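Local structure of aerobactin synthase IucA (Klebsiella pneumoniae subsp. pneumoniae, 5JM8) at residues 475-478 / 479-483; 482-486 / 487-491. The protein is an NIS synthetase that probably catalyses an ATP-dependent condensation step in the assembly of the siderophore aerobactin. One frame throughout, in Å; residues are numbered along the deposited sequence.

Overall arrangement
Both contacts belong to one helix, 475-500, and follow each other along it: interaction 1 (475-478 / 479-483) opens the helix and interaction 2 (482-486 / 487-491) continues it, the two overlapping at F482 and P483. Their centres lie 11 Å apart. The helix runs from the protein surface, where R475 and E476 are exposed, into the buried interior, and ATP is met partway along, at N489. Interaction 1 stays clear of the nucleotide, the side chain of Y481 being about 12 Å from ATP; interaction 2 reaches it, since N489 bonds to the adenine. Magnesium is about 8 Å from the Y485 side chain. Helix 528-535 packs against side chains of both contacts.

Interaction 1 (475-478 / 479-483); sequences REQL and LRYFP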
loop_
_atom_site.group_PDB
_atom_site.type_symbol
_atom_site.label_atom_id
_atom_site.label_comp_id
_atom_site.label_asym_id
_atom_site.label_seq_id
_atom_site.Cartn_x
_atom_site.Cartn_y
_atom_site.Cartn_z
ATOM N N ARG A 475 43.744 -8.350 -23.503
ATOM C CA ARG A 475 44.243 -7.736 -22.284
ATOM C C ARG A 475 44.241 -6.216 -22.409
ATOM O O ARG A 475 43.721 -5.517 -21.543
ATOM C CB ARG A 475 45.649 -8.249 -21.984
ATOM C CG ARG A 475 46.224 -7.780 -20.666
ATOM C CD ARG A 475 47.567 -8.444 -20.403
ATOM N NE ARG A 475 48.211 -7.949 -19.189
ATOM C CZ ARG A 475 48.993 -6.874 -19.134
ATOM N NH1 ARG A 475 49.234 -6.161 -20.226
ATOM N NH2 ARG A 475 49.533 -6.510 -17.980
ATOM N N GLU A 476 44.805 -5.709 -23.499
ATOM C CA GLU A 476 44.927 -4.269 -23.700
ATOM C C GLU A 476 43.564 -3.574 -23.764
ATOM O O GLU A 476 43.410 -2.453 -23.277
ATOM C CB GLU A 476 45.717 -3.982 -24.979
ATOM C CG GLU A 476 47.097 -4.631 -25.024
ATOM C CD GLU A 476 47.915 -4.389 -23.763
ATOM O OE1 GLU A 476 47.806 -3.294 -23.170
ATOM O OE2 GLU A 476 48.671 -5.303 -23.363
ATOM N N GLN A 477 42.581 -4.241 -24.366
ATOM C CA GLN A 477 41.220 -3.717 -24.425
ATOM C C GLN A 477 40.645 -3.554 -23.026
ATOM O O GLN A 477 40.010 -2.544 -22.718
ATOM C CB GLN A 477 40.316 -4.635 -25.252
ATOM C CG GLN A 477 40.392 -4.405 -26.751
ATOM C CD GLN A 477 39.548 -5.389 -27.537
ATOM O OE1 GLN A 477 39.676 -6.603 -27.375
ATOM N NE2 GLN A 477 38.679 -4.868 -28.400
ATOM N N LEU A 478 40.872 -4.558 -22.186
ATOM C CA LEU A 478 40.371 -4.546 -20.821
ATOM C C LEU A 478 40.952 -3.379 -20.031
ATOM O O LEU A 478 40.225 -2.656 -19.349
ATOM C CB LEU A 478 40.701 -5.865 -20.121
ATOM C CG LEU A 478 40.349 -5.926 -18.634
ATOM C CD1 LEU A 478 38.840 -5.926 -18.449
ATOM C CD2 LEU A 478 40.974 -7.144 -17.986
ATOM N N LEU A 479 42.265 -3.204 -20.126
ATOM C CA LEU A 479 42.961 -2.181 -19.351
ATOM C C LEU A 479 42.605 -0.772 -19.812
ATOM O O LEU A 479 42.773 0.192 -19.065
ATOM C CB LEU A 479 44.475 -2.387 -19.438
ATOM C CG LEU A 479 45.081 -3.393 -18.455
ATOM C CD1 LEU A 479 44.540 -4.795 -18.673
ATOM C CD2 LEU A 479 46.597 -3.384 -18.564
ATOM N N ARG A 480 42.119 -0.649 -21.042
ATOM C CA ARG A 480 41.692 0.646 -21.559
ATOM C C ARG A 480 40.298 1.001 -21.051
ATOM O O ARG A 480 40.092 2.064 -20.465
ATOM C CB ARG A 480 41.708 0.651 -23.091
ATOM C CG ARG A 480 41.173 1.942 -23.703
ATOM C CD ARG A 480 41.295 1.960 -25.218
ATOM N NE ARG A 480 42.669 1.751 -25.667
ATOM C CZ ARG A 480 43.660 2.624 -25.504
ATOM N NH1 ARG A 480 43.447 3.777 -24.883
ATOM N NH2 ARG A 480 44.873 2.336 -25.953
ATOM N N TYR A 481 39.348 0.095 -21.266
ATOM C CA TYR A 481 37.941 0.368 -20.988
ATOM C C TYR A 481 37.576 0.238 -19.511
ATOM O O TYR A 481 36.993 1.144 -18.922
ATOM C CB TYR A 481 37.052 -0.580 -21.795
ATOM C CG TYR A 481 37.131 -0.403 -23.295
ATOM C CD1 TYR A 481 37.067 0.857 -23.875
ATOM C CD2 TYR A 481 37.265 -1.503 -24.130
ATOM C CE1 TYR A 481 37.136 1.014 -25.249
ATOM C CE2 TYR A 481 37.336 -1.356 -25.500
ATOM C CZ TYR A 481 37.272 -0.096 -26.055
ATOM O OH TYR A 481 37.342 0.048 -27.420
ATOM N N PHE A 482 37.928 -0.894 -18.919
ATOM C CA PHE A 482 37.388 -1.281 -17.620
ATOM C C PHE A 482 37.668 -0.292 -16.480
ATOM O O PHE A 482 36.756 0.058 -15.731
ATOM C CB PHE A 482 37.921 -2.661 -17.246
ATOM C CG PHE A 482 37.205 -3.291 -16.089
ATOM C CD1 PHE A 482 36.062 -4.041 -16.295
ATOM C CD2 PHE A 482 37.670 -3.128 -14.797
ATOM C CE1 PHE A 482 35.400 -4.621 -15.236
ATOM C CE2 PHE A 482 37.011 -3.711 -13.733
ATOM C CZ PHE A 482 35.874 -4.457 -13.952
ATOM N N PRO A 483 38.924 0.162 -16.333
ATOM C CA PRO A 483 39.156 1.134 -15.258
ATOM C C PRO A 483 38.558 2.517 -15.540
ATOM O O PRO A 483 38.324 3.272 -14.598
ATOM C CB PRO A 483 40.685 1.205 -15.170
ATOM C CG PRO A 483 41.174 0.724 -16.482
ATOM C CD PRO A 483 40.182 -0.281 -16.958
#
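L479 folds back over R475, packing on the arginine's aliphatic chain and guanidinium face, and L478 lies alongside F482. With CG on the backbone-N side (chi1 -84°), L479 brings CD1 to 4.0 Å from CG of R475, while its CD2 sits over one face of the guanidinium, near the rim. L478 and F482, one turn apart, point the same way, CD1 of L478 resting 3.6 Å from CB of F482. L478 and F482 also meet V423 of strand 422-424, and F482 makes an edge-to-face ring contact with F414.

Backbone hydrogen bonds hold the turns together. L479 N reaches R475 O, Y481 N reaches Q477 O with an N-H...O angle of 170°, and F482 N reaches L478 O at 2.9 Å. R480 N is shared weakly between E476 O and Q477 O. P483 has no N-H, so the ladder is interrupted and the helix kinks there; its CD lies 3.4 Å from L478 O, which already accepts from F482 N.

Charged and polar groups mark the outer side. R475 NH1 makes a salt bridge to E476 OE2 at 3.3 Å, its hydrogen bond weak, with the carboxylate oxygen at the guanidinium edge. R480 turns its end away to N540, and Q477 OE1 accepts from T474 N.

Buried L478, L479 and F482 thus pack against the protein, while the R475-E476 pair lies at the exposed beginning of the helix, L479 spanning the two.

Interaction 2 (482-486 / 487-491); sequences FPYYL and LVNST. With ATP (adenosine-5'-triphosphate), chain I.
N489 packs its CB over one face of the Y484 ring, toward the rim, and the two side chains run side by side. Beyond that ring the N489 amide meets the adenine of ATP with both its polar atoms: ND2 donates to N1 at 3.0 Å, and OD1 accepts from N6 at 3.3 Å. CG lies anti to the backbone N (chi1 -169°), which carries the amide out past Y484 to the base. V488 CB meets Y484 CD1 at 4.0 Å.

The backbone is less regular. P483 O accepts from L487 N, which sits well above the carbonyl plane, and weakly from V488 N. Y484 O takes the N489 N-H at 2.8 Å, almost straight at 176°, a wider pi-type bond. T491 OG1 donates a hydrogen bond to L486 O at 2.7 Å, in the carbonyl plane, and has a weak one with Y405 OH. S490 OG lies 3.1 Å from Y485 O and 2.7 Å from N489 O, with a further weak bond to A426 O.

N489 centres an inverse gamma turn, so the helix is locally distorted where it meets the nucleotide. By its two bonds to the Watson-Crick edge of adenine N489 belongs to the ATP pocket; the turn that carries it is a pi-type widening of helix 475-500.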
loop_
_atom_site.group_PDB
_atom_site.type_symbol
_atom_site.label_atom_id
_atom_site.label_comp_id
_atom_site.label_asym_id
_atom_site.label_seq_id
_atom_site.Cartn_x
_atom_site.Cartn_y
_atom_site.Cartn_z
ATOM N N PHE A 482 37.928 -0.894 -18.919
ATOM C CA PHE A 482 37.388 -1.281 -17.620
ATOM C C PHE A 482 37.668 -0.292 -16.480
ATOM O O PHE A 482 36.756 0.058 -15.731
ATOM C CB PHE A 482 37.921 -2.661 -17.246
ATOM C CG PHE A 482 37.205 -3.291 -16.089
ATOM C CD1 PHE A 482 36.062 -4.041 -16.295
ATOM C CD2 PHE A 482 37.670 -3.128 -14.797
ATOM C CE1 PHE A 482 35.400 -4.621 -15.236
ATOM C CE2 PHE A 482 37.011 -3.711 -13.733
ATOM C CZ PHE A 482 35.874 -4.457 -13.952
ATOM N N PRO A 483 38.924 0.162 -16.333
ATOM C CA PRO A 483 39.156 1.134 -15.258
ATOM C C PRO A 483 38.558 2.517 -15.540
ATOM O O PRO A 483 38.324 3.272 -14.598
ATOM C CB PRO A 483 40.685 1.205 -15.170
ATOM C CG PRO A 483 41.174 0.724 -16.482
ATOM C CD PRO A 483 40.182 -0.281 -16.958
ATOM N N TYR A 484 38.323 2.849 -16.807
ATOM C CA TYR A 484 37.634 4.096 -17.135
ATOM C C TYR A 484 36.209 4.068 -16.606
ATOM O O TYR A 484 35.823 4.896 -15.783
ATOM C CB TYR A 484 37.606 4.346 -18.646
ATOM C CG TYR A 484 36.575 5.379 -19.064
ATOM C CD1 TYR A 484 36.700 6.709 -18.678
ATOM C CD2 TYR A 484 35.475 5.024 -19.840
ATOM C CE1 TYR A 484 35.757 7.657 -19.056
ATOM C CE2 TYR A 484 34.531 5.966 -20.222
ATOM C CZ TYR A 484 34.677 7.276 -19.828
ATOM O OH TYR A 484 33.737 8.201 -20.210
ATOM N N TYR A 485 35.431 3.107 -17.087
ATOM C CA TYR A 485 34.024 3.018 -16.727
ATOM C C TYR A 485 33.813 2.869 -15.225
ATOM O O TYR A 485 32.924 3.502 -14.658
ATOM C CB TYR A 485 33.367 1.841 -17.451
ATOM C CG TYR A 485 33.224 2.040 -18.944
ATOM C CD1 TYR A 485 32.201 2.817 -19.467
ATOM C CD2 TYR A 485 34.109 1.445 -19.831
ATOM C CE1 TYR A 485 32.071 3.000 -20.831
ATOM C CE2 TYR A 485 33.984 1.621 -21.195
ATOM C CZ TYR A 485 32.962 2.397 -21.689
ATOM O OH TYR A 485 32.833 2.575 -23.047
ATOM N N LEU A 486 34.639 2.049 -14.581
ATOM C CA LEU A 486 34.338 1.587 -13.229
ATOM C C LEU A 486 34.969 2.427 -12.117
ATOM O O LEU A 486 34.535 2.347 -10.968
ATOM C CB LEU A 486 34.774 0.127 -13.079
ATOM C CG LEU A 486 34.398 -0.585 -11.774
ATOM C CD1 LEU A 486 32.916 -0.447 -11.455
ATOM C CD2 LEU A 486 34.785 -2.051 -11.850
ATOM N N LEU A 487 35.978 3.230 -12.447
ATOM C CA LEU A 487 36.617 4.092 -11.455
ATOM C C LEU A 487 36.476 5.568 -11.807
ATOM O O LEU A 487 36.109 6.377 -10.956
ATOM C CB LEU A 487 38.097 3.738 -11.306
ATOM C CG LEU A 487 38.375 2.432 -10.563
ATOM C CD1 LEU A 487 39.785 1.966 -10.829
ATOM C CD2 LEU A 487 38.136 2.598 -9.069
ATOM N N VAL A 488 36.779 5.918 -13.053
ATOM C CA VAL A 488 36.667 7.304 -13.493
ATOM C C VAL A 488 35.201 7.682 -13.647
ATOM O O VAL A 488 34.714 8.593 -12.979
ATOM C CB VAL A 488 37.405 7.549 -14.827
ATOM C CG1 VAL A 488 37.232 8.995 -15.288
ATOM C CG2 VAL A 488 38.880 7.211 -14.692
ATOM N N ASN A 489 34.500 6.976 -14.527
ATOM C CA ASN A 489 33.096 7.271 -14.796
ATOM C C ASN A 489 32.171 6.478 -13.874
ATOM O O ASN A 489 31.218 5.842 -14.326
ATOM C CB ASN A 489 32.764 6.976 -16.264
ATOM C CG ASN A 489 31.407 7.519 -16.674
ATOM O OD1 ASN A 489 30.867 8.410 -16.023
ATOM N ND2 ASN A 489 30.852 6.984 -17.754
ATOM N N SER A 490 32.457 6.524 -12.575
ATOM C CA SER A 490 31.656 5.812 -11.586
ATOM C C SER A 490 32.083 6.153 -10.167
ATOM O O SER A 490 31.435 6.941 -9.479
ATOM C CB SER A 490 31.760 4.300 -11.794
ATOM O OG SER A 490 30.692 3.816 -12.586
ATOM N N THR A 491 33.183 5.546 -9.739
ATOM C CA THR A 491 33.637 5.659 -8.365
ATOM C C THR A 491 34.033 7.088 -8.020
ATOM O O THR A 491 33.697 7.588 -6.952
ATOM C CB THR A 491 34.825 4.722 -8.109
ATOM O OG1 THR A 491 34.479 3.395 -8.523
ATOM C CG2 THR A 491 35.206 4.715 -6.635
HETATM P PG ATP I . 20.368 0.678 -21.161
HETATM O O1G ATP I . 18.871 0.856 -21.139
HETATM O O2G ATP I . 21.010 0.803 -19.800
HETATM O O3G ATP I . 20.829 -0.537 -21.929
HETATM P PB ATP I . 22.025 2.033 -23.128
HETATM O O1B ATP I . 21.623 3.126 -24.087
HETATM O O2B ATP I . 22.306 0.644 -23.657
HETATM O O3B ATP I . 20.922 1.983 -21.943
HETATM P PA ATP I . 24.643 3.175 -22.914
HETATM O O1A ATP I . 24.793 2.670 -24.327
HETATM O O2A ATP I . 25.752 2.946 -21.916
HETATM O O3A ATP I . 23.303 2.542 -22.284
HETATM O "O5'" ATP I . 24.321 4.749 -22.915
HETATM C "C5'" ATP I . 24.124 5.387 -21.658
HETATM C "C4'" ATP I . 23.149 6.551 -21.760
HETATM O "O4'" ATP I . 23.059 7.168 -20.473
HETATM C "C3'" ATP I . 23.588 7.620 -22.749
HETATM O "O3'" ATP I . 22.501 7.934 -23.630
HETATM C "C2'" ATP I . 23.979 8.821 -21.909
HETATM O "O2'" ATP I . 23.493 10.042 -22.464
HETATM C "C1'" ATP I . 23.342 8.566 -20.553
HETATM N N9 ATP I . 24.241 8.946 -19.441
HETATM C C8 ATP I . 23.937 9.861 -18.506
HETATM N N7 ATP I . 24.953 9.997 -17.618
HETATM C C5 ATP I . 25.929 9.151 -17.989
HETATM C C6 ATP I . 27.270 8.795 -17.482
HETATM N N6 ATP I . 27.749 9.408 -16.374
HETATM N N1 ATP I . 27.973 7.860 -18.160
HETATM C C2 ATP I . 27.485 7.257 -19.262
HETATM N N3 ATP I . 26.272 7.537 -19.773
HETATM C C4 ATP I . 25.459 8.458 -19.195
#